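Local structure of CRISPR protein (Archaeoglobus fulgidus, 4MJK) at residues L37-A41 with I58-L62; N65-W71 with W130-E136; V200-F205 with I220-V226. The protein is a Cas5-family CRISPR protein that probably serves as a subunit of a Cascade complex, the assembly that carries the CRISPR RNA. All coordinates share one frame; numbering follows the deposited sequence.

Contact 1: L37-A41 with I58-L62; sequences LGAVA and IISEL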
loop_
_atom_site.group_PDB
_atom_site.type_symbol
_atom_site.label_atom_id
_atom_site.label_comp_id
_atom_site.label_asym_id
_atom_site.label_seq_id
_atom_site.Cartn_x
_atom_site.Cartn_y
_atom_site.Cartn_z
ATOM N N LEU A 37 -14.762 -8.760 11.624
ATOM C CA LEU A 37 -15.360 -9.046 12.935
ATOM C C LEU A 37 -14.325 -9.015 14.059
ATOM O O LEU A 37 -14.626 -8.576 15.157
ATOM C CB LEU A 37 -16.099 -10.392 12.937
ATOM C CG LEU A 37 -17.421 -10.402 12.161
ATOM C CD1 LEU A 37 -17.985 -11.801 12.087
ATOM C CD2 LEU A 37 -18.449 -9.433 12.773
ATOM N N GLY A 38 -13.116 -9.502 13.791
ATOM C CA GLY A 38 -12.045 -9.448 14.778
ATOM C C GLY A 38 -11.692 -8.015 15.147
ATOM O O GLY A 38 -11.326 -7.730 16.285
ATOM N N ALA A 39 -11.789 -7.106 14.178
ATOM C CA ALA A 39 -11.523 -5.690 14.435
ATOM C C ALA A 39 -12.601 -5.087 15.332
ATOM O O ALA A 39 -12.300 -4.326 16.249
ATOM C CB ALA A 39 -11.406 -4.907 13.128
ATOM N N VAL A 40 -13.861 -5.422 15.059
ATOM C CA VAL A 40 -14.949 -5.018 15.945
ATOM C C VAL A 40 -14.687 -5.546 17.364
ATOM O O VAL A 40 -14.775 -4.805 18.349
ATOM C CB VAL A 40 -16.316 -5.531 15.444
ATOM C CG1 VAL A 40 -17.442 -5.060 16.385
ATOM C CG2 VAL A 40 -16.577 -5.058 14.030
ATOM N N ALA A 41 -14.355 -6.830 17.459
ATOM C CA ALA A 41 -14.100 -7.461 18.749
ATOM C C ALA A 41 -12.961 -6.764 19.497
ATOM O O ALA A 41 -13.079 -6.477 20.688
ATOM C CB ALA A 41 -13.792 -8.947 18.569
ATOM N N ILE A 58 -15.212 -12.539 22.437
ATOM C CA ILE A 58 -16.210 -11.623 21.898
ATOM C C ILE A 58 -16.503 -11.897 20.428
ATOM O O ILE A 58 -17.629 -11.729 19.976
ATOM C CB ILE A 58 -15.758 -10.163 22.067
ATOM C CG1 ILE A 58 -15.673 -9.819 23.555
ATOM C CG2 ILE A 58 -16.702 -9.202 21.342
ATOM C CD1 ILE A 58 -14.878 -8.578 23.844
ATOM N N ILE A 59 -15.494 -12.319 19.680
ATOM C CA ILE A 59 -15.705 -12.559 18.262
ATOM C C ILE A 59 -16.689 -13.706 18.038
ATOM O O ILE A 59 -17.502 -13.657 17.116
ATOM C CB ILE A 59 -14.400 -12.824 17.502
ATOM C CG1 ILE A 59 -14.618 -12.614 16.004
ATOM C CG2 ILE A 59 -13.901 -14.225 17.766
ATOM C CD1 ILE A 59 -13.419 -13.004 15.156
ATOM N N SER A 60 -16.628 -14.730 18.883
ATOM C CA SER A 60 -17.581 -15.824 18.766
ATOM C C SER A 60 -18.976 -15.360 19.181
ATOM O O SER A 60 -19.976 -15.846 18.647
ATOM C CB SER A 60 -17.135 -17.059 19.563
ATOM O OG SER A 60 -17.384 -16.903 20.946
ATOM N N GLU A 61 -19.045 -14.409 20.109
ATOM C CA GLU A 61 -20.326 -13.820 20.496
ATOM C C GLU A 61 -20.941 -13.037 19.330
ATOM O O GLU A 61 -22.139 -13.113 19.079
ATOM C CB GLU A 61 -20.158 -12.882 21.692
ATOM C CG GLU A 61 -19.501 -13.506 22.914
ATOM C CD GLU A 61 -19.494 -12.571 24.115
ATOM O OE1 GLU A 61 -19.762 -11.360 23.936
ATOM O OE2 GLU A 61 -19.222 -13.052 25.240
ATOM N N LEU A 62 -20.115 -12.272 18.625
ATOM C CA LEU A 62 -20.600 -11.539 17.468
ATOM C C LEU A 62 -21.117 -12.515 16.418
ATOM O O LEU A 62 -22.178 -12.302 15.832
ATOM C CB LEU A 62 -19.489 -10.677 16.878
ATOM C CG LEU A 62 -19.084 -9.497 17.754
ATOM C CD1 LEU A 62 -17.810 -8.848 17.212
ATOM C CD2 LEU A 62 -20.227 -8.498 17.837
#
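Leu-62 and Ala-41 mark the tight half of this helix-helix packing, in which the first helix of a ferredoxin-like (RRM-like) unit, 33-46, is met by the short helix 58-65. Over these segments the axes come within 8.9 Å and their directions differ by 121°. The side chains that meet are all apolar, some of them packing on backbone, and the contact buries 295 Å² in all. On the buried side one methyl does much of the work: Leu-62 CD1 rests on the opposite helix, 3.8 Å from Leu-37 O and 3.9 Å from Val-40 CG1, Val-40 and Leu-62 meeting at a slant. Beside it the small Ala-41 lets the backbones approach, its CB lying 3.9 Å from Ile-59 N and 4.0 Å from Ile-58 CG2. Leu-37, Val-40, Ala-41 and Leu-62 are all buried, and Val-40 also leans on Ile-147 in a loop outside the two helices.

The other half is nearer solvent, for Ile-59 and Gly-38 are both partly exposed. Here Ile-59 does not start out toward its partner; with CG1 anti to the backbone N (chi1 -162°) and CD1 continuing the extended chain, its long branch reaches over to helix 33-46. CG1 comes to 4.1 Å from Leu-37 CB, and CD1 ends against the main chain of Gly-38, 3.8 Å from its N. Shortening the residue to an alanine here removes that branch, and would probably open a gap over Gly-38 and leave Leu-37 CB without its packing against CG1. Back on the tight side, Leu-62 CD1 lies against both atoms of one helical hydrogen bond, Ala-41 N to Leu-37 O, 4.0 Å from the N.

Contact 2: N65-W71 with W130-E136; sequences NLLAIGW and WFLVFKE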
loop_
_atom_site.group_PDB
_atom_site.type_symbol
_atom_site.label_atom_id
_atom_site.label_comp_id
_atom_site.label_asym_id
_atom_site.label_seq_id
_atom_site.Cartn_x
_atom_site.Cartn_y
_atom_site.Cartn_z
ATOM N N ASN A 65 -24.569 -13.934 16.937
ATOM C CA ASN A 65 -25.663 -13.000 16.702
ATOM C C ASN A 65 -25.723 -12.478 15.262
ATOM O O ASN A 65 -26.649 -11.754 14.891
ATOM C CB ASN A 65 -25.586 -11.826 17.684
ATOM C CG ASN A 65 -25.852 -12.249 19.122
ATOM O OD1 ASN A 65 -25.002 -12.079 20.002
ATOM N ND2 ASN A 65 -27.039 -12.809 19.366
ATOM N N LEU A 66 -24.746 -12.856 14.451
ATOM C CA LEU A 66 -24.644 -12.313 13.098
ATOM C C LEU A 66 -25.604 -12.999 12.132
ATOM O O LEU A 66 -25.613 -14.213 12.030
ATOM C CB LEU A 66 -23.212 -12.450 12.574
ATOM C CG LEU A 66 -22.884 -11.784 11.227
ATOM C CD1 LEU A 66 -22.838 -10.262 11.341
ATOM C CD2 LEU A 66 -21.551 -12.307 10.701
ATOM N N LEU A 67 -26.396 -12.212 11.412
ATOM C CA LEU A 67 -27.268 -12.746 10.376
ATOM C C LEU A 67 -26.678 -12.549 8.978
ATOM O O LEU A 67 -26.912 -13.360 8.084
ATOM C CB LEU A 67 -28.635 -12.072 10.446
ATOM C CG LEU A 67 -29.376 -12.397 11.747
ATOM C CD1 LEU A 67 -30.738 -11.708 11.770
ATOM C CD2 LEU A 67 -29.498 -13.912 11.932
ATOM N N ALA A 68 -25.934 -11.457 8.794
ATOM C CA ALA A 68 -25.401 -11.136 7.472
ATOM C C ALA A 68 -24.168 -10.274 7.577
ATOM O O ALA A 68 -24.069 -9.432 8.465
ATOM C CB ALA A 68 -26.462 -10.421 6.642
ATOM N N ILE A 69 -23.228 -10.470 6.654
ATOM C CA ILE A 69 -22.125 -9.537 6.497
ATOM C C ILE A 69 -21.714 -9.509 5.045
ATOM O O ILE A 69 -21.326 -10.534 4.486
ATOM C CB ILE A 69 -20.918 -9.881 7.392
ATOM C CG1 ILE A 69 -19.760 -8.908 7.106
ATOM C CG2 ILE A 69 -20.480 -11.321 7.188
ATOM C CD1 ILE A 69 -18.609 -9.006 8.124
ATOM N N GLY A 70 -21.849 -8.339 4.431
ATOM C CA GLY A 70 -21.489 -8.130 3.035
ATOM C C GLY A 70 -20.753 -6.808 2.909
ATOM O O GLY A 70 -20.781 -5.989 3.831
ATOM N N TRP A 71 -20.100 -6.587 1.774
ATOM C CA TRP A 71 -19.312 -5.384 1.591
ATOM C C TRP A 71 -19.172 -5.101 0.112
ATOM O O TRP A 71 -19.387 -5.984 -0.722
ATOM C CB TRP A 71 -17.918 -5.541 2.222
ATOM C CG TRP A 71 -17.164 -6.731 1.682
ATOM C CD1 TRP A 71 -16.255 -6.737 0.657
ATOM C CD2 TRP A 71 -17.290 -8.092 2.113
ATOM N NE1 TRP A 71 -15.801 -8.020 0.436
ATOM C CE2 TRP A 71 -16.430 -8.868 1.318
ATOM C CE3 TRP A 71 -18.052 -8.725 3.105
ATOM C CZ2 TRP A 71 -16.289 -10.239 1.488
ATOM C CZ3 TRP A 71 -17.913 -10.097 3.273
ATOM C CH2 TRP A 71 -17.043 -10.837 2.463
ATOM N N TRP A 130 -19.198 -1.759 4.575
ATOM C CA TRP A 130 -19.724 -3.013 5.112
ATOM C C TRP A 130 -21.175 -2.837 5.543
ATOM O O TRP A 130 -21.570 -1.771 6.031
ATOM C CB TRP A 130 -18.911 -3.501 6.312
ATOM C CG TRP A 130 -17.744 -4.380 5.959
ATOM C CD1 TRP A 130 -17.726 -5.747 5.889
ATOM C CD2 TRP A 130 -16.415 -3.944 5.647
ATOM N NE1 TRP A 130 -16.462 -6.191 5.547
ATOM C CE2 TRP A 130 -15.641 -5.102 5.390
ATOM C CE3 TRP A 130 -15.809 -2.690 5.554
ATOM C CZ2 TRP A 130 -14.288 -5.039 5.038
ATOM C CZ3 TRP A 130 -14.448 -2.628 5.224
ATOM C CH2 TRP A 130 -13.709 -3.794 4.960
ATOM N N PHE A 131 -21.964 -3.890 5.350
ATOM C CA PHE A 131 -23.356 -3.916 5.767
ATOM C C PHE A 131 -23.475 -5.188 6.589
ATOM O O PHE A 131 -23.377 -6.304 6.051
ATOM C CB PHE A 131 -24.267 -3.935 4.522
ATOM C CG PHE A 131 -25.753 -3.845 4.814
ATOM C CD1 PHE A 131 -26.229 -3.692 6.103
ATOM C CD2 PHE A 131 -26.672 -3.908 3.769
ATOM C CE1 PHE A 131 -27.606 -3.609 6.353
ATOM C CE2 PHE A 131 -28.053 -3.813 4.015
ATOM C CZ PHE A 131 -28.510 -3.666 5.310
ATOM N N LEU A 132 -23.628 -5.009 7.902
ATOM C CA LEU A 132 -23.757 -6.110 8.840
ATOM C C LEU A 132 -25.174 -6.119 9.391
ATOM O O LEU A 132 -25.771 -5.054 9.605
ATOM C CB LEU A 132 -22.760 -5.969 10.001
ATOM C CG LEU A 132 -21.318 -6.431 9.717
ATOM C CD1 LEU A 132 -20.656 -5.501 8.719
ATOM C CD2 LEU A 132 -20.493 -6.505 11.004
ATOM N N VAL A 133 -25.715 -7.313 9.611
ATOM C CA VAL A 133 -27.035 -7.439 10.220
ATOM C C VAL A 133 -26.905 -8.368 11.422
ATOM O O VAL A 133 -26.317 -9.434 11.300
ATOM C CB VAL A 133 -28.088 -8.027 9.235
ATOM C CG1 VAL A 133 -29.448 -8.194 9.947
ATOM C CG2 VAL A 133 -28.240 -7.139 7.984
ATOM N N PHE A 134 -27.433 -7.955 12.576
ATOM C CA PHE A 134 -27.437 -8.792 13.778
ATOM C C PHE A 134 -28.858 -9.094 14.274
ATOM O O PHE A 134 -29.787 -8.328 14.035
ATOM C CB PHE A 134 -26.648 -8.123 14.907
ATOM C CG PHE A 134 -25.180 -7.980 14.619
ATOM C CD1 PHE A 134 -24.307 -9.026 14.873
ATOM C CD2 PHE A 134 -24.674 -6.797 14.097
ATOM C CE1 PHE A 134 -22.943 -8.897 14.613
ATOM C CE2 PHE A 134 -23.313 -6.659 13.828
ATOM C CZ PHE A 134 -22.452 -7.705 14.085
ATOM N N LYS A 135 -29.009 -10.207 14.988
ATOM C CA LYS A 135 -30.313 -10.619 15.501
ATOM C C LYS A 135 -30.824 -9.599 16.516
ATOM O O LYS A 135 -32.033 -9.371 16.622
ATOM C CB LYS A 135 -30.216 -12.003 16.139
ATOM C CG LYS A 135 -31.498 -12.809 16.095
ATOM C CD LYS A 135 -31.248 -14.201 16.653
ATOM C CE LYS A 135 -29.857 -14.681 16.258
ATOM N NZ LYS A 135 -29.509 -15.975 16.911
ATOM N N GLU A 136 -29.903 -8.997 17.265
ATOM C CA GLU A 136 -30.228 -7.828 18.091
ATOM C C GLU A 136 -29.047 -6.872 18.157
ATOM O O GLU A 136 -27.994 -7.146 17.595
ATOM C CB GLU A 136 -30.614 -8.239 19.505
ATOM C CG GLU A 136 -29.469 -8.795 20.306
ATOM C CD GLU A 136 -29.472 -10.303 20.323
ATOM O OE1 GLU A 136 -30.564 -10.892 20.478
ATOM O OE2 GLU A 136 -28.385 -10.902 20.176
#
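Leu-67 and Ala-68 both donate their backbone N-H to one carbonyl, Val-133 O, at N-to-O distances of 2.8 Å for Leu-67 and 3.2 Å for Ala-68. This classic beta bulge shifts the antiparallel register by one residue, and both donors arrive from the same face of the carbonyl plane. The extra residue is put to use: Leu-67 turns toward the partner strand, with CB beside Val-133 CG1 and CD1 3.9 Å from Lys-135 CA, while Ala-68 CB packs on Val-133 CB at 3.9 Å.

Beyond the bulge the pairing is regular, and Gly-70 and Phe-131 exchange two backbone bonds. One face carries Leu-66, Ile-69, Trp-71, Trp-130, Leu-132 and Phe-134, and helix 33-46 packs on several of them. Leu-66 CD1 sits over the Phe-134 ring, 4.0 Å from its centroid, a CH-pi contact. A second one joins the tryptophans: Trp-71 CB stands 3.7 Å from the centroid of the Trp-130 five-membered ring, almost on its normal. Because Trp-71 CG lies between the backbone N and the carbonyl carbon (chi1 57°), its indole leads away and meets its neighbour only obliquely. Ile-69 CG1 touches the edge of the Trp-130 ring, which also stacks with Phe-36. Strands 66-73 and 127-134 thus pair as the second and third strands of the ferredoxin-like (RRM-like) unit characteristic of Cas5 and other RAMP proteins.

Contact 3: V200-F205 with I220-V226; sequences VYLNPF and ISGKKAV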
loop_
_atom_site.group_PDB
_atom_site.type_symbol
_atom_site.label_atom_id
_atom_site.label_comp_id
_atom_site.label_asym_id
_atom_site.label_seq_id
_atom_site.Cartn_x
_atom_site.Cartn_y
_atom_site.Cartn_z
ATOM N N VAL A 200 -12.925 -17.639 -1.046
ATOM C CA VAL A 200 -13.274 -18.525 0.073
ATOM C C VAL A 200 -12.699 -18.002 1.374
ATOM O O VAL A 200 -11.487 -17.764 1.464
ATOM C CB VAL A 200 -12.775 -19.973 -0.145
ATOM C CG1 VAL A 200 -13.147 -20.850 1.058
ATOM C CG2 VAL A 200 -13.355 -20.533 -1.448
ATOM N N TYR A 201 -13.569 -17.828 2.374
ATOM C CA TYR A 201 -13.190 -17.250 3.670
ATOM C C TYR A 201 -13.490 -18.221 4.804
ATOM O O TYR A 201 -14.267 -19.155 4.630
ATOM C CB TYR A 201 -14.024 -15.992 3.952
ATOM C CG TYR A 201 -13.910 -14.874 2.929
ATOM C CD1 TYR A 201 -15.013 -14.480 2.176
ATOM C CD2 TYR A 201 -12.708 -14.209 2.725
ATOM C CE1 TYR A 201 -14.916 -13.459 1.244
ATOM C CE2 TYR A 201 -12.597 -13.188 1.794
ATOM C CZ TYR A 201 -13.708 -12.812 1.056
ATOM O OH TYR A 201 -13.614 -11.796 0.120
ATOM N N LEU A 202 -12.908 -17.976 5.978
ATOM C CA LEU A 202 -13.425 -18.568 7.210
ATOM C C LEU A 202 -14.883 -18.136 7.443
ATOM O O LEU A 202 -15.256 -16.966 7.251
ATOM C CB LEU A 202 -12.540 -18.210 8.414
ATOM C CG LEU A 202 -11.081 -18.691 8.361
ATOM C CD1 LEU A 202 -10.274 -18.195 9.561
ATOM C CD2 LEU A 202 -11.007 -20.221 8.254
ATOM N N ASN A 203 -15.716 -19.091 7.840
ATOM C CA ASN A 203 -17.138 -18.841 8.032
ATOM C C ASN A 203 -17.371 -17.922 9.234
ATOM O O ASN A 203 -16.945 -18.231 10.346
ATOM C CB ASN A 203 -17.863 -20.190 8.192
ATOM C CG ASN A 203 -19.367 -20.052 8.312
ATOM O OD1 ASN A 203 -19.923 -18.969 8.173
ATOM N ND2 ASN A 203 -20.036 -21.168 8.566
ATOM N N PRO A 204 -18.025 -16.766 9.019
ATOM C CA PRO A 204 -18.190 -15.869 10.169
ATOM C C PRO A 204 -19.427 -16.211 10.999
ATOM O O PRO A 204 -19.623 -15.638 12.065
ATOM C CB PRO A 204 -18.375 -14.503 9.508
ATOM C CG PRO A 204 -19.090 -14.825 8.218
ATOM C CD PRO A 204 -18.518 -16.162 7.766
ATOM N N PHE A 205 -20.262 -17.111 10.500
ATOM C CA PHE A 205 -21.518 -17.432 11.165
ATOM C C PHE A 205 -21.295 -18.527 12.190
ATOM O O PHE A 205 -20.750 -19.585 11.875
ATOM C CB PHE A 205 -22.574 -17.853 10.150
ATOM C CG PHE A 205 -22.871 -16.802 9.136
ATOM C CD1 PHE A 205 -23.439 -15.596 9.520
ATOM C CD2 PHE A 205 -22.569 -17.000 7.807
ATOM C CE1 PHE A 205 -23.701 -14.608 8.593
ATOM C CE2 PHE A 205 -22.824 -16.009 6.874
ATOM C CZ PHE A 205 -23.395 -14.816 7.274
ATOM N N ILE A 220 -25.415 -23.366 5.596
ATOM C CA ILE A 220 -24.463 -22.426 6.172
ATOM C C ILE A 220 -24.041 -22.968 7.530
ATOM O O ILE A 220 -23.036 -22.538 8.100
ATOM C CB ILE A 220 -25.070 -21.026 6.340
ATOM C CG1 ILE A 220 -23.954 -19.981 6.419
ATOM C CG2 ILE A 220 -25.970 -20.978 7.566
ATOM C CD1 ILE A 220 -23.057 -19.947 5.184
ATOM N N SER A 221 -24.829 -23.930 8.016
ATOM C CA SER A 221 -24.587 -24.647 9.269
ATOM C C SER A 221 -23.524 -24.007 10.137
ATOM O O SER A 221 -23.612 -22.834 10.510
ATOM C CB SER A 221 -24.178 -26.099 8.983
ATOM O OG SER A 221 -25.293 -26.977 9.005
ATOM N N GLY A 222 -22.531 -24.823 10.463
ATOM C CA GLY A 222 -21.329 -24.385 11.134
ATOM C C GLY A 222 -20.183 -25.070 10.421
ATOM O O GLY A 222 -19.403 -25.799 11.032
ATOM N N LYS A 223 -20.107 -24.870 9.108
ATOM C CA LYS A 223 -18.963 -25.339 8.339
ATOM C C LYS A 223 -17.823 -24.365 8.587
ATOM O O LYS A 223 -18.049 -23.267 9.099
ATOM C CB LYS A 223 -19.303 -25.432 6.853
ATOM C CG LYS A 223 -19.967 -24.196 6.292
ATOM C CD LYS A 223 -20.928 -24.567 5.169
ATOM C CE LYS A 223 -20.794 -23.622 3.978
ATOM N NZ LYS A 223 -19.605 -23.942 3.132
ATOM N N LYS A 224 -16.598 -24.772 8.267
ATOM C CA LYS A 224 -15.432 -23.960 8.614
ATOM C C LYS A 224 -15.171 -22.843 7.607
ATOM O O LYS A 224 -14.729 -21.766 7.980
ATOM C CB LYS A 224 -14.178 -24.827 8.785
ATOM C CG LYS A 224 -14.364 -26.053 9.682
ATOM C CD LYS A 224 -15.470 -25.857 10.717
ATOM C CE LYS A 224 -15.146 -24.757 11.726
ATOM N NZ LYS A 224 -16.367 -24.379 12.507
ATOM N N ALA A 225 -15.433 -23.120 6.336
ATOM C CA ALA A 225 -15.210 -22.157 5.257
ATOM C C ALA A 225 -16.499 -21.852 4.489
ATOM O O ALA A 225 -17.387 -22.691 4.408
ATOM C CB ALA A 225 -14.168 -22.681 4.307
ATOM N N VAL A 226 -16.575 -20.664 3.887
ATOM C CA VAL A 226 -17.743 -20.275 3.109
ATOM C C VAL A 226 -17.298 -19.641 1.781
ATOM O O VAL A 226 -16.334 -18.880 1.740
ATOM C CB VAL A 226 -18.635 -19.273 3.894
ATOM C CG1 VAL A 226 -17.837 -18.033 4.287
ATOM C CG2 VAL A 226 -19.838 -18.870 3.079
#
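Tyr-201 and Val-226 form an antiparallel hydrogen-bonded pair, each backbone N donating to the other's O, at 3.0 Å from Tyr-201 N and 2.9 Å from Val-226 N. Leu-202 and Ala-225 follow as a non-hydrogen-bonded pair, and the pairing is carried one step past the strand by Asn-203 N, which donates to Lys-224 O from above the carbonyl plane. The two chains then part into loops.

Asn-203 holds those loops together. Its CG is anti to the backbone N (chi1 -176°), which points the amide at the other segment, and ND2 donates to Lys-223 O at 2.9 Å, the acceptor lying close to the amide plane. The same ND2 makes a weak, bent bond to Ile-220 O. On the other side of the amide, OD1 accepts from Phe-205 N at 3.0 Å, an Asx turn, so both ends of the group are engaged and its rotation is fixed. This is where strands 196-202 and 225-231, neighbours in the small three-stranded antiparallel sheet, leave their pairing.

Val-226 CG1 packs against the start of the turn, 4.0 Å from Pro-204 CD, the two side chains crossing at about a right angle. Pro-204 CG covers one face of the Phe-205 ring, while Phe-205 CD2 comes to 3.6 Å from Ile-220 CG1. Where strand 225-231 begins, Ala-225 CB touches Val-200 CG1. Lys-223, its chain bent, curls forward along its own segment, where NZ donates to Ala-225 O at 2.8 Å and also forms a salt bridge with Glu-183.

In the fold
The contacts follow in order along the chain, and helix 58-65 of contact 1 runs directly into strand 66-73 of contact 2; the centres of contacts 1 and 2 are about 12 Å apart. Leu-37 bridges the two, its CD1 and CD2 meeting Leu-66 and Leu-132, so helix 33-46 is seated on the six-stranded sheet, four strands of which make up the ferredoxin-like unit. Contact 3, in the separate three-stranded sheet, has its centre about 15 Å from contact 1 and 14 Å from contact 2. Pro-204 touches Leu-37, Phe-205 lies against the backbone of Leu-66 and Leu-67, and Tyr-201 meets Trp-71. The later sheet thus packs onto edge strand 66-73 of the larger sheet and onto helix 33-46.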